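Local atomic coordinates of hypothetical Membrane Spanning Protein (Bacillus cereus, PDB entry 2FB5), a protein that makes the second messenger cyclic di-AMP by condensing two ATP molecules with release of diphosphate, and is required for efficient spore formation. Residues Y64-Q67 and A68-P72; E102-E105 and A106-T110; A116-A120 and P121-S125. One frame throughout, in Å; residues are numbered along the deposited sequence.

Interaction 1. Residues Y64-Q67 and A68-P72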
ATOM      1  N   TYR A  64       5.944  17.526  -3.664  1.00 23.39           N
ATOM      2  CA  TYR A  64       5.230  16.379  -3.114  1.00 23.64           C
ATOM      3  C   TYR A  64       4.266  15.772  -4.135  1.00 23.73           C
ATOM      4  O   TYR A  64       4.283  14.561  -4.365  1.00 23.31           O
ATOM      5  CB  TYR A  64       4.462  16.724  -1.814  1.00 23.46           C
ATOM      6  CG  TYR A  64       3.487  15.625  -1.451  1.00 24.21           C
ATOM      7  CD1 TYR A  64       3.943  14.402  -0.966  1.00 23.34           C
ATOM      8  CD2 TYR A  64       2.120  15.787  -1.648  1.00 24.18           C
ATOM      9  CE1 TYR A  64       3.060  13.379  -0.665  1.00 23.99           C
ATOM     10  CE2 TYR A  64       1.227  14.765  -1.352  1.00 25.00           C
ATOM     11  CZ  TYR A  64       1.714  13.567  -0.860  1.00 23.91           C
ATOM     12  OH  TYR A  64       0.846  12.556  -0.568  1.00 26.03           O
ATOM     13  N   TYR A  65       3.405  16.595  -4.728  1.00 24.19           N
ATOM     14  CA  TYR A  65       2.432  16.048  -5.675  1.00 24.40           C
ATOM     15  C   TYR A  65       3.050  15.457  -6.946  1.00 24.65           C
ATOM     16  O   TYR A  65       2.582  14.423  -7.425  1.00 25.47           O
ATOM     17  CB  TYR A  65       1.326  17.044  -5.992  1.00 24.52           C
ATOM     18  CG  TYR A  65       0.387  17.216  -4.816  1.00 25.05           C
ATOM     19  CD1 TYR A  65      -0.461  16.173  -4.423  1.00 24.08           C
ATOM     20  CD2 TYR A  65       0.373  18.394  -4.075  1.00 23.15           C
ATOM     21  CE1 TYR A  65      -1.310  16.308  -3.341  1.00 24.74           C
ATOM     22  CE2 TYR A  65      -0.483  18.538  -2.964  1.00 25.20           C
ATOM     23  CZ  TYR A  65      -1.323  17.496  -2.620  1.00 25.28           C
ATOM     24  OH  TYR A  65      -2.184  17.613  -1.547  1.00 26.33           O
ATOM     25  N   ILE A  66       4.089  16.088  -7.480  1.00 24.82           N
ATOM     26  CA  ILE A  66       4.769  15.552  -8.667  1.00 25.29           C
ATOM     27  C   ILE A  66       5.293  14.158  -8.312  1.00 25.47           C
ATOM     28  O   ILE A  66       5.070  13.203  -9.052  1.00 25.46           O
ATOM     29  CB  ILE A  66       5.886  16.501  -9.201  1.00 25.74           C
ATOM     30  CG1 ILE A  66       5.304  17.775  -9.847  1.00 26.14           C
ATOM     31  CG2 ILE A  66       6.863  15.780 -10.169  1.00 25.38           C
ATOM     32  CD1 ILE A  66       4.165  17.557 -10.864  1.00 30.17           C
ATOM     33  N   GLN A  67       5.943  14.048  -7.153  1.00 25.76           N
ATOM     34  CA  GLN A  67       6.459  12.770  -6.652  1.00 25.72           C
ATOM     35  C   GLN A  67       5.368  11.715  -6.437  1.00 25.54           C
ATOM     36  O   GLN A  67       5.514  10.583  -6.889  1.00 25.97           O
ATOM     37  CB  GLN A  67       7.289  12.996  -5.376  1.00 25.88           C
ATOM     38  CG  GLN A  67       7.722  11.721  -4.601  1.00 27.04           C
ATOM     39  CD  GLN A  67       8.673  10.808  -5.361  1.00 27.60           C
ATOM     40  OE1 GLN A  67       9.334  11.227  -6.321  1.00 28.00           O
ATOM     41  NE2 GLN A  67       8.771   9.551  -4.909  1.00 26.04           N
ATOM     42  N   ALA A  68       4.283  12.088  -5.758  1.00 24.64           N
ATOM     43  CA  ALA A  68       3.207  11.166  -5.428  1.00 24.41           C
ATOM     44  C   ALA A  68       2.433  10.710  -6.669  1.00 23.92           C
ATOM     45  O   ALA A  68       2.086   9.528  -6.792  1.00 23.63           O
ATOM     46  CB  ALA A  68       2.245  11.795  -4.392  1.00 24.26           C
ATOM     47  N   TYR A  69       2.172  11.642  -7.583  1.00 23.53           N
ATOM     48  CA  TYR A  69       1.407  11.335  -8.801  1.00 23.55           C
ATOM     49  C   TYR A  69       2.216  10.677  -9.921  1.00 23.24           C
ATOM     50  O   TYR A  69       1.661   9.927 -10.725  1.00 22.58           O
ATOM     51  CB  TYR A  69       0.748  12.593  -9.357  1.00 24.68           C
ATOM     52  CG  TYR A  69      -0.334  13.192  -8.488  1.00 25.37           C
ATOM     53  CD1 TYR A  69      -1.129  12.390  -7.657  1.00 28.38           C
ATOM     54  CD2 TYR A  69      -0.583  14.560  -8.516  1.00 24.79           C
ATOM     55  CE1 TYR A  69      -2.134  12.954  -6.858  1.00 27.89           C
ATOM     56  CE2 TYR A  69      -1.572  15.130  -7.730  1.00 25.49           C
ATOM     57  CZ  TYR A  69      -2.348  14.327  -6.908  1.00 27.60           C
ATOM     58  OH  TYR A  69      -3.340  14.903  -6.130  1.00 26.57           O
ATOM     59  N   LEU A  70       3.516  10.972  -9.985  1.00 22.45           N
ATOM     60  CA  LEU A  70       4.339  10.510 -11.105  1.00 23.19           C
ATOM     61  C   LEU A  70       5.329   9.376 -10.790  1.00 23.66           C
ATOM     62  O   LEU A  70       5.674   8.610 -11.685  1.00 23.44           O
ATOM     63  CB  LEU A  70       5.080  11.678 -11.791  1.00 22.55           C
ATOM     64  CG  LEU A  70       4.259  12.815 -12.415  1.00 22.10           C
ATOM     65  CD1 LEU A  70       5.152  13.744 -13.269  1.00 21.33           C
ATOM     66  CD2 LEU A  70       3.077  12.305 -13.259  1.00 20.55           C
ATOM     67  N   SER A  71       5.772   9.246  -9.540  1.00 23.92           N
ATOM     68  CA  SER A  71       6.827   8.263  -9.246  1.00 25.02           C
ATOM     69  C   SER A  71       6.491   6.812  -9.629  1.00 24.98           C
ATOM     70  O   SER A  71       7.405   6.075  -9.992  1.00 25.26           O
ATOM     71  CB  SER A  71       7.343   8.346  -7.803  1.00 24.68           C
ATOM     72  OG  SER A  71       6.366   7.875  -6.899  1.00 26.41           O
ATOM     73  N   PRO A  72       5.210   6.390  -9.530  1.00 24.99           N
ATOM     74  CA  PRO A  72       4.903   5.034  -9.979  1.00 24.93           C
ATOM     75  C   PRO A  72       4.963   4.836 -11.491  1.00 24.87           C
ATOM     76  O   PRO A  72       4.940   3.689 -11.962  1.00 24.90           O
ATOM     77  CB  PRO A  72       3.455   4.821  -9.503  1.00 25.01           C
ATOM     78  CG  PRO A  72       3.202   5.888  -8.514  1.00 25.66           C
ATOM     79  CD  PRO A  72       4.013   7.039  -8.956  1.00 25.22           C
TER

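Interaction 2. Residues E102-E105 and A106-T110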
ATOM      1  N   GLU A 102      -3.524   4.504 -17.543  1.00 26.48           N
ATOM      2  CA  GLU A 102      -4.351   4.292 -18.726  1.00 27.30           C
ATOM      3  C   GLU A 102      -3.637   4.652 -20.032  1.00 26.95           C
ATOM      4  O   GLU A 102      -2.948   5.685 -20.119  1.00 26.02           O
ATOM      5  CB  GLU A 102      -5.678   5.052 -18.594  1.00 27.40           C
ATOM      6  CG  GLU A 102      -6.463   4.646 -17.360  1.00 28.48           C
ATOM      7  CD  GLU A 102      -7.622   5.575 -17.014  1.00 30.11           C
ATOM      8  OE1 GLU A 102      -7.986   6.462 -17.822  1.00 32.78           O
ATOM      9  OE2 GLU A 102      -8.172   5.408 -15.904  1.00 35.03           O
ATOM     10  N   THR A 103      -3.796   3.795 -21.042  1.00 26.63           N
ATOM     11  CA  THR A 103      -3.154   4.023 -22.347  1.00 26.75           C
ATOM     12  C   THR A 103      -3.891   5.116 -23.124  1.00 26.47           C
ATOM     13  O   THR A 103      -5.094   5.318 -22.947  1.00 26.09           O
ATOM     14  CB  THR A 103      -3.015   2.721 -23.189  1.00 27.03           C
ATOM     15  OG1 THR A 103      -4.306   2.271 -23.602  1.00 28.78           O
ATOM     16  CG2 THR A 103      -2.314   1.611 -22.381  1.00 26.97           C
ATOM     17  N   LEU A 104      -3.166   5.816 -23.988  1.00 25.67           N
ATOM     18  CA  LEU A 104      -3.652   7.074 -24.534  1.00 25.38           C
ATOM     19  C   LEU A 104      -3.732   7.148 -26.059  1.00 25.17           C
ATOM     20  O   LEU A 104      -4.093   8.193 -26.605  1.00 24.04           O
ATOM     21  CB  LEU A 104      -2.753   8.209 -24.021  1.00 24.87           C
ATOM     22  CG  LEU A 104      -2.637   8.315 -22.497  1.00 24.96           C
ATOM     23  CD1 LEU A 104      -1.570   9.320 -22.101  1.00 22.69           C
ATOM     24  CD2 LEU A 104      -4.002   8.696 -21.904  1.00 23.77           C
ATOM     25  N   GLU A 105      -3.402   6.051 -26.739  1.00 25.37           N
ATOM     26  CA  GLU A 105      -3.287   6.067 -28.206  1.00 25.82           C
ATOM     27  C   GLU A 105      -4.605   6.378 -28.940  1.00 25.40           C
ATOM     28  O   GLU A 105      -4.579   6.927 -30.036  1.00 25.10           O
ATOM     29  CB  GLU A 105      -2.657   4.763 -28.733  1.00 26.39           C
ATOM     30  CG  GLU A 105      -3.611   3.571 -28.791  1.00 30.20           C
ATOM     31  CD  GLU A 105      -4.005   3.051 -27.413  1.00 33.08           C
ATOM     32  OE1 GLU A 105      -5.108   2.484 -27.289  1.00 34.46           O
ATOM     33  OE2 GLU A 105      -3.218   3.225 -26.455  1.00 33.75           O
ATOM     34  N   ALA A 106      -5.742   6.046 -28.337  1.00 24.72           N
ATOM     35  CA  ALA A 106      -7.035   6.355 -28.959  1.00 24.62           C
ATOM     36  C   ALA A 106      -7.449   7.812 -28.729  1.00 24.13           C
ATOM     37  O   ALA A 106      -8.348   8.318 -29.395  1.00 23.82           O
ATOM     38  CB  ALA A 106      -8.113   5.410 -28.457  1.00 24.60           C
ATOM     39  N   LEU A 107      -6.783   8.482 -27.788  1.00 23.92           N
ATOM     40  CA  LEU A 107      -7.152   9.851 -27.405  1.00 23.88           C
ATOM     41  C   LEU A 107      -6.233  10.933 -27.971  1.00 24.35           C
ATOM     42  O   LEU A 107      -6.609  12.110 -28.028  1.00 24.15           O
ATOM     43  CB  LEU A 107      -7.190   9.970 -25.876  1.00 24.08           C
ATOM     44  CG  LEU A 107      -8.253   9.156 -25.130  1.00 22.81           C
ATOM     45  CD1 LEU A 107      -7.958   9.166 -23.637  1.00 22.25           C
ATOM     46  CD2 LEU A 107      -9.638   9.727 -25.400  1.00 22.33           C
ATOM     47  N   ILE A 108      -5.020  10.530 -28.351  1.00 24.48           N
ATOM     48  CA  ILE A 108      -4.006  11.456 -28.831  1.00 24.71           C
ATOM     49  C   ILE A 108      -3.784  11.214 -30.317  1.00 24.86           C
ATOM     50  O   ILE A 108      -3.594  10.074 -30.742  1.00 25.47           O
ATOM     51  CB  ILE A 108      -2.677  11.255 -28.046  1.00 24.39           C
ATOM     52  CG1 ILE A 108      -2.852  11.686 -26.582  1.00 24.34           C
ATOM     53  CG2 ILE A 108      -1.509  11.963 -28.743  1.00 24.86           C
ATOM     54  CD1 ILE A 108      -1.579  11.466 -25.681  1.00 24.02           C
ATOM     55  N   GLN A 109      -3.829  12.278 -31.110  1.00 24.91           N
ATOM     56  CA  GLN A 109      -3.450  12.165 -32.508  1.00 25.54           C
ATOM     57  C   GLN A 109      -1.958  12.487 -32.622  1.00 24.45           C
ATOM     58  O   GLN A 109      -1.526  13.603 -32.310  1.00 24.17           O
ATOM     59  CB  GLN A 109      -4.294  13.086 -33.390  1.00 25.81           C
ATOM     60  CG  GLN A 109      -5.808  12.785 -33.307  1.00 31.06           C
ATOM     61  CD  GLN A 109      -6.567  13.836 -32.515  1.00 36.28           C
ATOM     62  OE1 GLN A 109      -6.900  14.892 -33.049  1.00 39.53           O
ATOM     63  NE2 GLN A 109      -6.851  13.551 -31.235  1.00 39.09           N
ATOM     64  N   THR A 110      -1.186  11.499 -33.058  1.00 24.11           N
ATOM     65  CA  THR A 110       0.278  11.598 -33.077  1.00 23.81           C
ATOM     66  C   THR A 110       0.763  12.627 -34.100  1.00 23.90           C
ATOM     67  O   THR A 110       0.285  12.656 -35.233  1.00 23.61           O
ATOM     68  CB  THR A 110       0.930  10.226 -33.353  1.00 23.85           C
ATOM     69  OG1 THR A 110       0.501   9.296 -32.362  1.00 23.25           O
ATOM     70  CG2 THR A 110       2.470  10.317 -33.293  1.00 22.79           C
TER
HETATM   71  O   HOH W   1      -6.600   5.626 -25.350  1.00 27.80           O

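Interaction 3. Residues A116-A120 and P121-S125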
ATOM      1  N   ALA A 116      12.284   8.489 -28.087  1.00 19.07           N
ATOM      2  CA  ALA A 116      13.626   8.958 -27.663  1.00 19.12           C
ATOM      3  C   ALA A 116      13.875   8.830 -26.171  1.00 19.57           C
ATOM      4  O   ALA A 116      12.940   8.876 -25.373  1.00 19.51           O
ATOM      5  CB  ALA A 116      13.802  10.420 -28.056  1.00 18.54           C
ATOM      6  N   HIS A 117      15.151   8.718 -25.803  1.00 19.61           N
ATOM      7  CA  HIS A 117      15.576   8.844 -24.428  1.00 20.42           C
ATOM      8  C   HIS A 117      15.159  10.233 -23.928  1.00 20.77           C
ATOM      9  O   HIS A 117      15.437  11.255 -24.570  1.00 20.14           O
ATOM     10  CB  HIS A 117      17.106   8.629 -24.346  1.00 21.00           C
ATOM     11  CG  HIS A 117      17.698   8.853 -22.986  1.00 23.00           C
ATOM     12  ND1 HIS A 117      17.249   8.204 -21.854  1.00 24.61           N
ATOM     13  CD2 HIS A 117      18.753   9.611 -22.591  1.00 25.39           C
ATOM     14  CE1 HIS A 117      17.974   8.585 -20.813  1.00 25.41           C
ATOM     15  NE2 HIS A 117      18.891   9.442 -21.233  1.00 25.85           N
ATOM     16  N   LEU A 118      14.450  10.268 -22.801  1.00 21.14           N
ATOM     17  CA  LEU A 118      13.994  11.542 -22.245  1.00 21.00           C
ATOM     18  C   LEU A 118      15.139  12.209 -21.521  1.00 21.40           C
ATOM     19  O   LEU A 118      15.704  11.629 -20.587  1.00 20.47           O
ATOM     20  CB  LEU A 118      12.846  11.334 -21.266  1.00 21.02           C
ATOM     21  CG  LEU A 118      12.154  12.579 -20.675  1.00 21.41           C
ATOM     22  CD1 LEU A 118      10.786  12.198 -20.182  1.00 21.39           C
ATOM     23  CD2 LEU A 118      12.947  13.227 -19.543  1.00 20.20           C
ATOM     24  N   THR A 119      15.486  13.424 -21.958  1.00 21.63           N
ATOM     25  CA  THR A 119      16.462  14.256 -21.234  1.00 21.73           C
ATOM     26  C   THR A 119      15.873  15.654 -21.186  1.00 21.48           C
ATOM     27  O   THR A 119      15.001  15.981 -21.988  1.00 21.37           O
ATOM     28  CB  THR A 119      17.814  14.380 -21.948  1.00 21.91           C
ATOM     29  OG1 THR A 119      17.623  14.913 -23.268  1.00 20.33           O
ATOM     30  CG2 THR A 119      18.566  13.054 -21.998  1.00 23.59           C
ATOM     31  N   ALA A 120      16.338  16.474 -20.252  1.00 21.30           N
ATOM     32  CA  ALA A 120      15.917  17.865 -20.222  1.00 21.93           C
ATOM     33  C   ALA A 120      16.307  18.649 -21.491  1.00 21.98           C
ATOM     34  O   ALA A 120      15.440  19.303 -22.073  1.00 22.83           O
ATOM     35  CB  ALA A 120      16.389  18.560 -18.933  1.00 22.60           C
ATOM     36  N   PRO A 121      17.586  18.587 -21.953  1.00 22.32           N
ATOM     37  CA  PRO A 121      17.860  19.290 -23.221  1.00 22.44           C
ATOM     38  C   PRO A 121      16.884  18.933 -24.369  1.00 22.53           C
ATOM     39  O   PRO A 121      16.487  19.813 -25.131  1.00 22.62           O
ATOM     40  CB  PRO A 121      19.280  18.852 -23.563  1.00 22.45           C
ATOM     41  CG  PRO A 121      19.931  18.634 -22.203  1.00 22.74           C
ATOM     42  CD  PRO A 121      18.820  18.004 -21.380  1.00 22.84           C
ATOM     43  N   LEU A 122      16.494  17.667 -24.496  1.00 21.93           N
ATOM     44  CA  LEU A 122      15.604  17.311 -25.597  1.00 22.02           C
ATOM     45  C   LEU A 122      14.200  17.912 -25.422  1.00 21.89           C
ATOM     46  O   LEU A 122      13.595  18.432 -26.380  1.00 22.90           O
ATOM     47  CB  LEU A 122      15.563  15.793 -25.810  1.00 21.55           C
ATOM     48  CG  LEU A 122      14.579  15.292 -26.882  1.00 22.74           C
ATOM     49  CD1 LEU A 122      14.843  15.941 -28.246  1.00 22.99           C
ATOM     50  CD2 LEU A 122      14.657  13.777 -27.005  1.00 22.09           C
ATOM     51  N   LEU A 123      13.674  17.866 -24.208  1.00 22.39           N
ATOM     52  CA  LEU A 123      12.356  18.469 -23.952  1.00 22.71           C
ATOM     53  C   LEU A 123      12.413  19.969 -24.244  1.00 23.39           C
ATOM     54  O   LEU A 123      11.490  20.540 -24.831  1.00 23.28           O
ATOM     55  CB  LEU A 123      11.912  18.232 -22.505  1.00 22.45           C
ATOM     56  CG  LEU A 123      11.483  16.821 -22.099  1.00 22.05           C
ATOM     57  CD1 LEU A 123      11.407  16.710 -20.583  1.00 21.14           C
ATOM     58  CD2 LEU A 123      10.129  16.494 -22.736  1.00 20.81           C
ATOM     59  N   GLU A 124      13.502  20.608 -23.827  1.00 23.47           N
ATOM     60  CA  GLU A 124      13.632  22.050 -24.025  1.00 24.36           C
ATOM     61  C   GLU A 124      13.786  22.414 -25.500  1.00 24.01           C
ATOM     62  O   GLU A 124      13.273  23.433 -25.946  1.00 24.84           O
ATOM     63  CB  GLU A 124      14.792  22.615 -23.202  1.00 23.79           C
ATOM     64  CG  GLU A 124      14.598  22.524 -21.689  1.00 24.29           C
ATOM     65  CD  GLU A 124      15.883  22.842 -20.932  1.00 26.64           C
ATOM     66  OE1 GLU A 124      16.610  23.742 -21.391  1.00 31.28           O
ATOM     67  OE2 GLU A 124      16.169  22.212 -19.895  1.00 28.51           O
ATOM     68  N   SER A 125      14.486  21.563 -26.247  1.00 23.72           N
ATOM     69  CA  SER A 125      14.665  21.733 -27.677  1.00 23.07           C
ATOM     70  C   SER A 125      13.317  21.614 -28.413  1.00 22.79           C
ATOM     71  O   SER A 125      12.999  22.425 -29.293  1.00 21.79           O
ATOM     72  CB  SER A 125      15.658  20.683 -28.180  1.00 23.75           C
ATOM     73  OG  SER A 125      15.813  20.747 -29.582  1.00 25.23           O
TER

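Interaction 1. Residues Y64-Q67 and A68-P72
The backbone oxygen of Q67 is gripped twice by S71, near the C-terminal end of helix 47-70. The hydroxyl OG of S71 donates to Q67 O over 2.8 Å, and S71 N donates to the same Q67 O over 3.0 Å. The two donors arrive from opposite faces of the carbonyl plane: the hydroxyl is tilted 24° from it, whereas the amide sits well above it. What brings the hydroxyl back to the helix is the S71 side-chain torsion, which sets OG between its own N and carbonyl carbon (chi1 71°).

Q67's side chain leaves the backbone with CG anti to N, then bends at the next torsion, and its NE2 passes 3.4 Å from S71 CB. Q67 NE2 is hydrogen-bonded to OE1 of E7 on helix 4-35, so that helix ties down the polar end.

Further back, the amides of A68, Y69 and L70 bond to the carbonyls of Y64, Y65 and I66 in i to i+4 steps, the third bond more bent than the first two. A68 CB lies over one face of the Y64 ring, offset toward its rim and 4.0 Å from CZ of Y64, a CH-pi contact. Y65 and Y69 point the same way, but their rings, inclined at 30°, barely overlap; Y65 CD1 comes to 3.6 Å from Y69 CZ and lies as near to the hydroxyl OH and CE2 of that ring. On the buried side I66 CG2 meets L70 CD1 at 4.1 Å, while F194 and L181 of the sheet lie against I66 and L70.

This is the C-terminal part of helix 47-70, Y64, Q67 and S71 packing on helix 4-35, I66, Y69 and L70 on the sheet, with a serine hydroxyl folded back onto the i-4 carbonyl.

Interaction 2. Residues E102-E105 and A106-T110
L104 and I108 meet through both backbone and side chain. Among the hydrogen bonds, L104 O takes two amides: L107 N donates at 3.0 Å to L104 O from well above the carbonyl plane (55° out of it), and I108 N adds a weak bond to L104 O at 3.1 Å. The chain is thereby folded into a type I beta turn, L104 to L107, between strands 94-98 and 112-117. A water completes the polar set, giving a proton to T103 O and accepting one from A106 N, 3.1 Å away. Next to it, T103 OG1 makes a weak bond to E105 OE2.

Apolar contacts accompany these bonds. CD1 of I108 reaches L104 CB at 3.8 Å, the two side chains crossing obliquely; the extended I108 chain (chi2 178°) carries that methyl across. L107 CD1 touches L104 CD2 more loosely, at 4.3 Å. L174 of helix 166-175 packs against both L107 and I108.

L104 O and a bridging water thus provide acceptors for three successive amides, the one of I108 only weakly, while buried L104 and I108 pack on each other, so the turn joins a polar backbone network to an apolar contact.

Interaction 3. Residues A116-A120 and P121-S125
T119 caps the start of helix 120-126 with its hydroxyl: L122 N donates to T119 OG1 over 3.2 Å, at an N-H...O angle of 154°. The threonine torsion places OG1 between its own N and carbonyl carbon (chi1 57°), directing the oxygen to the amide, and OG1 also rests 3.4 Å from L122 CB. The next amide is met by the same residue's backbone, L123 N donating to T119 O at 3.2 Å. E124 N then bonds to A120 O at 2.9 Å, its donor nearly in line with the carbonyl, and S125 N to P121 O. The amides of L122 to S125 are therefore all satisfied within the turn; P121 has no amide hydrogen to offer, which suits a proline in the first turn of a helix.

The carboxylate of E124 is held from helix 77-90, OE2 by a hydrogen bond from H86 and OE1 by a salt bridge to R90. Its chain is extended beyond CG, and its OE2 ends 3.8 Å from A120 CB.

Apolar contacts join the helix to the strand before it. L122 CD2 sits 3.6 Å from A116 CB, reaching back because L122 CG is anti to the backbone N (chi1 176°). L118 and L123 cross at a slant, L118 CD2 meeting L123 CD1 at 3.9 Å, and I145 of strand 144-150 packs against both.

Together they form a strand-to-helix junction with a threonine N-cap, leading from strand 112-117, outermost in the sheet of this chain, into a short helix of the DisA-type nucleotide-binding domain.

The three contacts follow one another along the chain without touching. Interaction 1 lies toward the C-terminal end of the long helix 47-70 of the N-terminal region, whereas interactions 2 and 3 both belong to the DisA-type nucleotide-binding region: interaction 2 precedes strand 112-117, and interaction 3 begins on its last residues and runs into the helix that follows. Their centres are about 21 Å apart. Interaction 1 stands about 22 Å from interaction 2 and about 20 Å from interaction 3, centre to centre, with nearest atoms about 10 Å and 9 Å away. All three rest side chains on the central sheet or its flanking helices.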